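Local structure of rutinosidase (Aspergillus niger, 6I1A) at residues M130-N144 against Q185-N199. The protein hydrolyses glycosides as a secreted family 5 glycosidase, a rutinosidase that probably also acts as an exo-1,3-beta-glucanase. Residues are numbered along the deposited sequence; the frame is centred on the assembly and turned at random.
Sequences MHIIIDTHSLPGGVN and QSYTLEPINEPADNN. With NAG (2-acetamido-2-deoxy-beta-D-glucopyranose), chain F; EDO (1,2-ethanediol), chain K; EDO (1,2-ethanediol), chain O.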
loop_
_atom_site.group_PDB
_atom_site.type_symbol
_atom_site.label_atom_id
_atom_site.label_comp_id
_atom_site.label_asym_id
_atom_site.label_seq_id
_atom_site.Cartn_x
_atom_site.Cartn_y
_atom_site.Cartn_z
ATOM N N MET A 130 8.562 20.132 -28.537
ATOM C CA MET A 130 8.220 19.114 -27.504
ATOM C C MET A 130 9.467 18.262 -27.181
ATOM O O MET A 130 10.319 18.064 -28.091
ATOM C CB MET A 130 7.093 18.199 -27.950
ATOM C CG MET A 130 5.762 18.961 -28.141
ATOM S SD MET A 130 4.407 17.825 -28.191
ATOM C CE MET A 130 3.067 18.948 -28.653
ATOM N N HIS A 131 9.511 17.740 -25.958
ATOM C CA HIS A 131 10.538 16.727 -25.546
ATOM C C HIS A 131 9.956 15.341 -25.769
ATOM O O HIS A 131 8.745 15.190 -25.525
ATOM C CB HIS A 131 10.991 16.952 -24.107
ATOM C CG HIS A 131 12.238 16.193 -23.727
ATOM N ND1 HIS A 131 13.484 16.548 -24.183
ATOM C CD2 HIS A 131 12.389 15.008 -23.049
ATOM C CE1 HIS A 131 14.368 15.670 -23.716
ATOM N NE2 HIS A 131 13.739 14.727 -23.064
ATOM N N ILE A 132 10.750 14.398 -26.232
ATOM C CA ILE A 132 10.320 13.055 -26.601
ATOM C C ILE A 132 10.958 12.060 -25.646
ATOM O O ILE A 132 12.202 11.982 -25.618
ATOM C CB ILE A 132 10.653 12.720 -28.055
ATOM C CG1 ILE A 132 10.230 13.821 -29.044
ATOM C CG2 ILE A 132 10.085 11.393 -28.425
ATOM C CD1 ILE A 132 8.708 14.010 -29.165
ATOM N N ILE A 133 10.162 11.240 -24.993
ATOM C CA ILE A 133 10.667 10.070 -24.239
ATOM C C ILE A 133 10.448 8.812 -25.069
ATOM O O ILE A 133 9.293 8.499 -25.384
ATOM C CB ILE A 133 9.996 9.899 -22.893
ATOM C CG1 ILE A 133 10.201 11.130 -22.010
ATOM C CG2 ILE A 133 10.421 8.612 -22.170
ATOM C CD1 ILE A 133 9.186 11.236 -20.887
ATOM N N ILE A 134 11.514 8.117 -25.496
ATOM C CA ILE A 134 11.390 6.864 -26.233
ATOM C C ILE A 134 11.458 5.716 -25.213
ATOM O O ILE A 134 12.491 5.578 -24.512
ATOM C CB ILE A 134 12.434 6.689 -27.354
ATOM C CG1 ILE A 134 12.352 7.822 -28.376
ATOM C CG2 ILE A 134 12.266 5.315 -27.980
ATOM C CD1 ILE A 134 13.488 7.783 -29.384
ATOM N N ASP A 135 10.371 4.970 -25.064
ATOM C CA ASP A 135 10.259 3.894 -24.080
ATOM C C ASP A 135 10.266 2.544 -24.787
ATOM O O ASP A 135 9.395 2.281 -25.642
ATOM C CB ASP A 135 8.958 4.159 -23.310
ATOM C CG ASP A 135 8.342 2.955 -22.646
ATOM O OD1 ASP A 135 9.028 2.050 -22.143
ATOM O OD2 ASP A 135 7.073 3.000 -22.559
ATOM N N THR A 136 11.201 1.667 -24.429
ATOM C CA THR A 136 11.175 0.269 -24.864
ATOM C C THR A 136 10.286 -0.506 -23.889
ATOM O O THR A 136 10.792 -0.959 -22.837
ATOM C CB THR A 136 12.587 -0.296 -25.062
ATOM O OG1 THR A 136 13.326 -0.129 -23.870
ATOM C CG2 THR A 136 13.283 0.476 -26.155
ATOM N N HIS A 137 8.980 -0.541 -24.196
ATOM C CA HIS A 137 7.954 -0.993 -23.254
ATOM C C HIS A 137 8.066 -2.476 -22.955
ATOM O O HIS A 137 7.824 -2.900 -21.806
ATOM C CB HIS A 137 6.592 -0.647 -23.875
ATOM C CG HIS A 137 5.525 -0.260 -22.909
ATOM N ND1 HIS A 137 5.667 0.830 -22.108
ATOM C CD2 HIS A 137 4.239 -0.705 -22.784
ATOM C CE1 HIS A 137 4.531 0.994 -21.455
ATOM N NE2 HIS A 137 3.642 0.092 -21.836
ATOM N N SER A 138 8.480 -3.250 -23.961
ATOM C CA SER A 138 8.803 -4.676 -23.823
ATOM C C SER A 138 10.293 -4.889 -24.087
ATOM O O SER A 138 10.887 -4.110 -24.841
ATOM C CB SER A 138 7.992 -5.534 -24.782
ATOM O OG SER A 138 7.919 -4.958 -26.077
ATOM N N LEU A 139 10.815 -5.970 -23.540
ATOM C CA LEU A 139 12.199 -6.427 -23.880
ATOM C C LEU A 139 12.126 -7.920 -24.156
ATOM O O LEU A 139 11.221 -8.624 -23.716
ATOM C CB LEU A 139 13.181 -6.156 -22.745
ATOM C CG LEU A 139 13.436 -4.688 -22.422
ATOM C CD1 LEU A 139 14.305 -4.563 -21.178
ATOM C CD2 LEU A 139 14.049 -3.962 -23.627
ATOM N N PRO A 140 13.099 -8.438 -24.954
ATOM C CA PRO A 140 13.126 -9.840 -25.306
ATOM C C PRO A 140 13.006 -10.765 -24.102
ATOM O O PRO A 140 13.688 -10.587 -23.085
ATOM C CB PRO A 140 14.473 -9.989 -26.049
ATOM C CG PRO A 140 14.674 -8.610 -26.683
ATOM C CD PRO A 140 14.166 -7.665 -25.613
ATOM N N GLY A 141 12.068 -11.714 -24.172
ATOM C CA GLY A 141 11.814 -12.723 -23.156
ATOM C C GLY A 141 10.704 -12.353 -22.168
ATOM O O GLY A 141 10.125 -13.251 -21.592
ATOM N N GLY A 142 10.414 -11.072 -22.057
ATOM C CA GLY A 142 9.282 -10.670 -21.216
ATOM C C GLY A 142 9.737 -10.216 -19.841
ATOM O O GLY A 142 10.411 -10.974 -19.138
ATOM N N VAL A 143 9.312 -9.008 -19.446
ATOM C CA VAL A 143 9.792 -8.422 -18.184
ATOM C C VAL A 143 8.734 -8.423 -17.066
ATOM O O VAL A 143 9.106 -8.016 -15.951
ATOM C CB VAL A 143 10.329 -6.994 -18.353
ATOM C CG1 VAL A 143 11.477 -6.929 -19.371
ATOM C CG2 VAL A 143 9.261 -6.040 -18.764
ATOM N N ASN A 144 7.510 -8.867 -17.337
ATOM C CA ASN A 144 6.497 -8.808 -16.259
ATOM C C ASN A 144 5.333 -9.768 -16.469
ATOM O O ASN A 144 4.299 -9.631 -15.780
ATOM C CB ASN A 144 5.938 -7.390 -16.117
ATOM C CG ASN A 144 5.502 -6.818 -17.443
ATOM O OD1 ASN A 144 5.020 -7.528 -18.325
ATOM N ND2 ASN A 144 5.592 -5.485 -17.569
ATOM N N GLN A 185 19.169 16.489 -28.605
ATOM C CA GLN A 185 18.792 17.220 -27.411
ATOM C C GLN A 185 17.278 17.093 -27.083
ATOM O O GLN A 185 16.913 17.475 -25.994
ATOM C CB GLN A 185 19.190 18.719 -27.491
ATOM C CG GLN A 185 18.554 19.525 -28.607
ATOM C CD GLN A 185 19.257 19.543 -29.939
ATOM O OE1 GLN A 185 19.930 18.586 -30.350
ATOM N NE2 GLN A 185 19.042 20.646 -30.666
ATOM N N SER A 186 16.527 16.569 -28.015
ATOM C CA SER A 186 15.041 16.511 -27.849
ATOM C C SER A 186 14.605 15.186 -27.194
ATOM O O SER A 186 13.391 14.996 -27.034
ATOM C CB SER A 186 14.360 16.644 -29.139
ATOM O OG SER A 186 14.653 17.944 -29.723
ATOM N N TYR A 187 15.487 14.262 -26.841
ATOM C CA TYR A 187 15.098 12.870 -26.478
ATOM C C TYR A 187 15.632 12.462 -25.125
ATOM O O TYR A 187 16.811 12.754 -24.732
ATOM C CB TYR A 187 15.593 11.885 -27.515
ATOM C CG TYR A 187 14.994 12.100 -28.873
ATOM C CD1 TYR A 187 15.610 12.980 -29.780
ATOM C CD2 TYR A 187 13.844 11.471 -29.315
ATOM C CE1 TYR A 187 15.081 13.200 -31.049
ATOM C CE2 TYR A 187 13.325 11.667 -30.576
ATOM C CZ TYR A 187 13.941 12.544 -31.464
ATOM O OH TYR A 187 13.386 12.699 -32.689
ATOM N N THR A 188 14.797 11.706 -24.412
ATOM C CA THR A 188 15.138 10.950 -23.205
ATOM C C THR A 188 14.937 9.477 -23.511
ATOM O O THR A 188 13.946 9.097 -24.113
ATOM C CB THR A 188 14.343 11.422 -21.984
ATOM O OG1 THR A 188 14.790 12.729 -21.634
ATOM C CG2 THR A 188 14.397 10.500 -20.810
ATOM N N LEU A 189 15.881 8.625 -23.090
ATOM C CA LEU A 189 15.822 7.183 -23.355
ATOM C C LEU A 189 15.330 6.439 -22.112
ATOM O O LEU A 189 15.950 6.540 -21.024
ATOM C CB LEU A 189 17.249 6.717 -23.717
ATOM C CG LEU A 189 17.380 5.344 -24.322
ATOM C CD1 LEU A 189 18.730 5.203 -25.108
ATOM C CD2 LEU A 189 17.359 4.309 -23.285
ATOM N N GLU A 190 14.241 5.694 -22.256
ATOM C CA GLU A 190 13.658 4.893 -21.171
ATOM C C GLU A 190 13.745 3.412 -21.519
ATOM O O GLU A 190 12.995 2.909 -22.377
ATOM C CB GLU A 190 12.184 5.258 -20.945
ATOM C CG GLU A 190 11.609 4.556 -19.737
ATOM C CD GLU A 190 10.290 5.104 -19.270
ATOM O OE1 GLU A 190 9.501 5.616 -20.092
ATOM O OE2 GLU A 190 10.081 5.099 -18.025
ATOM N N PRO A 191 14.722 2.679 -20.926
ATOM C CA PRO A 191 15.056 1.343 -21.438
ATOM C C PRO A 191 14.298 0.149 -20.861
ATOM O O PRO A 191 14.529 -0.989 -21.270
ATOM C CB PRO A 191 16.548 1.266 -21.019
ATOM C CG PRO A 191 16.613 1.982 -19.726
ATOM C CD PRO A 191 15.717 3.194 -19.991
ATOM N N ILE A 192 13.380 0.412 -19.931
ATOM C CA ILE A 192 12.524 -0.677 -19.415
ATOM C C ILE A 192 11.236 -0.046 -18.889
ATOM O O ILE A 192 11.236 1.149 -18.530
ATOM C CB ILE A 192 13.256 -1.510 -18.324
ATOM C CG1 ILE A 192 12.630 -2.906 -18.126
ATOM C CG2 ILE A 192 13.377 -0.761 -17.017
ATOM C CD1 ILE A 192 13.598 -3.884 -17.430
ATOM N N ASN A 193 10.190 -0.875 -18.818
ATOM C CA ASN A 193 8.875 -0.431 -18.298
ATOM C C ASN A 193 8.295 -1.507 -17.413
ATOM O O ASN A 193 8.123 -2.660 -17.859
ATOM C CB ASN A 193 7.938 -0.158 -19.458
ATOM C CG ASN A 193 6.596 0.329 -18.957
ATOM O OD1 ASN A 193 6.478 1.491 -18.581
ATOM N ND2 ASN A 193 5.590 -0.556 -18.953
ATOM N N GLU A 194 8.016 -1.193 -16.142
ATOM C CA GLU A 194 7.296 -2.048 -15.186
ATOM C C GLU A 194 7.839 -3.480 -15.159
ATOM O O GLU A 194 7.070 -4.447 -15.233
ATOM C CB GLU A 194 5.789 -1.986 -15.441
ATOM C CG GLU A 194 5.207 -0.622 -15.246
ATOM C CD GLU A 194 3.700 -0.570 -15.477
ATOM O OE1 GLU A 194 3.034 -1.607 -15.663
ATOM O OE2 GLU A 194 3.137 0.587 -15.300
ATOM N N PRO A 195 9.158 -3.658 -14.918
ATOM C CA PRO A 195 9.658 -5.010 -14.684
ATOM C C PRO A 195 9.046 -5.565 -13.398
ATOM O O PRO A 195 8.938 -4.849 -12.380
ATOM C CB PRO A 195 11.187 -4.800 -14.557
ATOM C CG PRO A 195 11.311 -3.365 -14.058
ATOM C CD PRO A 195 10.181 -2.630 -14.724
ATOM N N ALA A 196 8.683 -6.841 -13.391
ATOM C CA ALA A 196 8.055 -7.496 -12.228
ATOM C C ALA A 196 8.287 -8.990 -12.335
ATOM O O ALA A 196 7.939 -9.553 -13.363
ATOM C CB ALA A 196 6.608 -7.145 -12.174
ATOM N N ASP A 197 8.847 -9.575 -11.272
ATOM C CA ASP A 197 9.116 -11.019 -11.227
ATOM C C ASP A 197 8.247 -11.717 -10.210
ATOM O O ASP A 197 8.457 -12.963 -10.008
ATOM C CB ASP A 197 10.583 -11.345 -10.948
ATOM C CG ASP A 197 11.010 -10.956 -9.574
ATOM O OD1 ASP A 197 10.361 -10.094 -8.980
ATOM O OD2 ASP A 197 12.041 -11.496 -9.079
ATOM N N ASN A 198 7.337 -11.035 -9.506
ATOM C CA ASN A 198 6.579 -11.670 -8.390
ATOM C C ASN A 198 5.098 -11.405 -8.544
ATOM O O ASN A 198 4.369 -11.429 -7.507
ATOM C CB ASN A 198 7.072 -11.205 -7.051
ATOM C CG ASN A 198 6.559 -12.062 -5.924
ATOM O OD1 ASN A 198 6.479 -13.285 -6.061
ATOM N ND2 ASN A 198 6.166 -11.409 -4.810
ATOM N N ASN A 199 4.591 -11.250 -9.754
ATOM C CA ASN A 199 3.184 -10.883 -10.023
ATOM C C ASN A 199 2.377 -12.041 -10.626
ATOM O O ASN A 199 1.373 -11.769 -11.304
ATOM C CB ASN A 199 3.117 -9.615 -10.869
ATOM C CG ASN A 199 3.755 -9.784 -12.237
ATOM O OD1 ASN A 199 4.879 -10.277 -12.285
ATOM N ND2 ASN A 199 3.058 -9.371 -13.266
HETATM C C1 NAG F . 5.614 -12.174 -3.701
HETATM C C2 NAG F . 6.097 -11.630 -2.348
HETATM C C3 NAG F . 5.293 -12.377 -1.224
HETATM C C4 NAG F . 3.806 -12.241 -1.441
HETATM C C5 NAG F . 3.453 -12.814 -2.795
HETATM C C6 NAG F . 1.988 -12.705 -3.098
HETATM C C7 NAG F . 8.388 -10.814 -2.253
HETATM C C8 NAG F . 9.832 -11.179 -1.969
HETATM N N2 NAG F . 7.522 -11.801 -2.199
HETATM O O3 NAG F . 5.622 -11.736 0.034
HETATM O O4 NAG F . 3.130 -13.094 -0.462
HETATM O O5 NAG F . 4.203 -12.037 -3.786
HETATM O O6 NAG F . 1.614 -13.446 -4.261
HETATM O O7 NAG F . 8.067 -9.661 -2.584
HETATM C C1 EDO K . -0.381 -1.335 -15.495
HETATM O O1 EDO K . 0.606 -1.441 -16.481
HETATM C C2 EDO K . -0.385 0.040 -14.924
HETATM O O2 EDO K . 0.752 0.313 -14.057
HETATM C C1 EDO O . -0.119 -12.735 -16.157
HETATM O O1 EDO O . -1.490 -12.984 -15.832
HETATM C C2 EDO O . 0.494 -12.152 -14.940
HETATM O O2 EDO O . 0.251 -12.888 -13.747
HETATM O O HOH W 1 12.675 19.412 -28.394
HETATM O O HOH W 2 10.424 -2.993 -20.829
HETATM O O HOH W 3 6.136 -3.434 -19.700
#
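Asn193 lays its side-chain amide over one face of the His137 ring, the two planes 23° apart. Its ND2 stands over the rim of the ring, 3.1 Å from His137 CE1, a stacking contact and not a hydrogen bond; with CG anti to the backbone N (chi1 -179°), the side chain runs beside that of His137. His137 ND1 in turn donates a bent bond to Asp135 OD2 (2.6 Å), meeting the syn side of the carboxylate, while Arg92 grips Asn193 OD1. Glu190 runs beside Asp135, pointing the same way, its OE1 3.6 Å from Asp135 CB; that OE1 also forms a salt bridge with Arg92, which probably eases the proximity of the two carboxylates. Behind them, strands 131-136 and 187-190 form a parallel ladder of the TIM barrel, with Thr136 N bonded to Glu190 O at 3.0 Å. Farther along, Asn144 turns its ND2 onto Glu194 O (3.0 Å), approaching from above the carbonyl plane, and its own O receives Asn199 ND2 at 2.8 Å, a nearly straight bond. One water joins His137 O to both O and ND2 of Asn193, and more weakly to Asn144 ND2. Asn193, Glu194 and Pro195 spell the Asn-Glu-Pro motif familiar from family 5 glycosidases. The polar groups past the ladder thus largely satisfy one another, which would limit movement of the loop carrying Glu194.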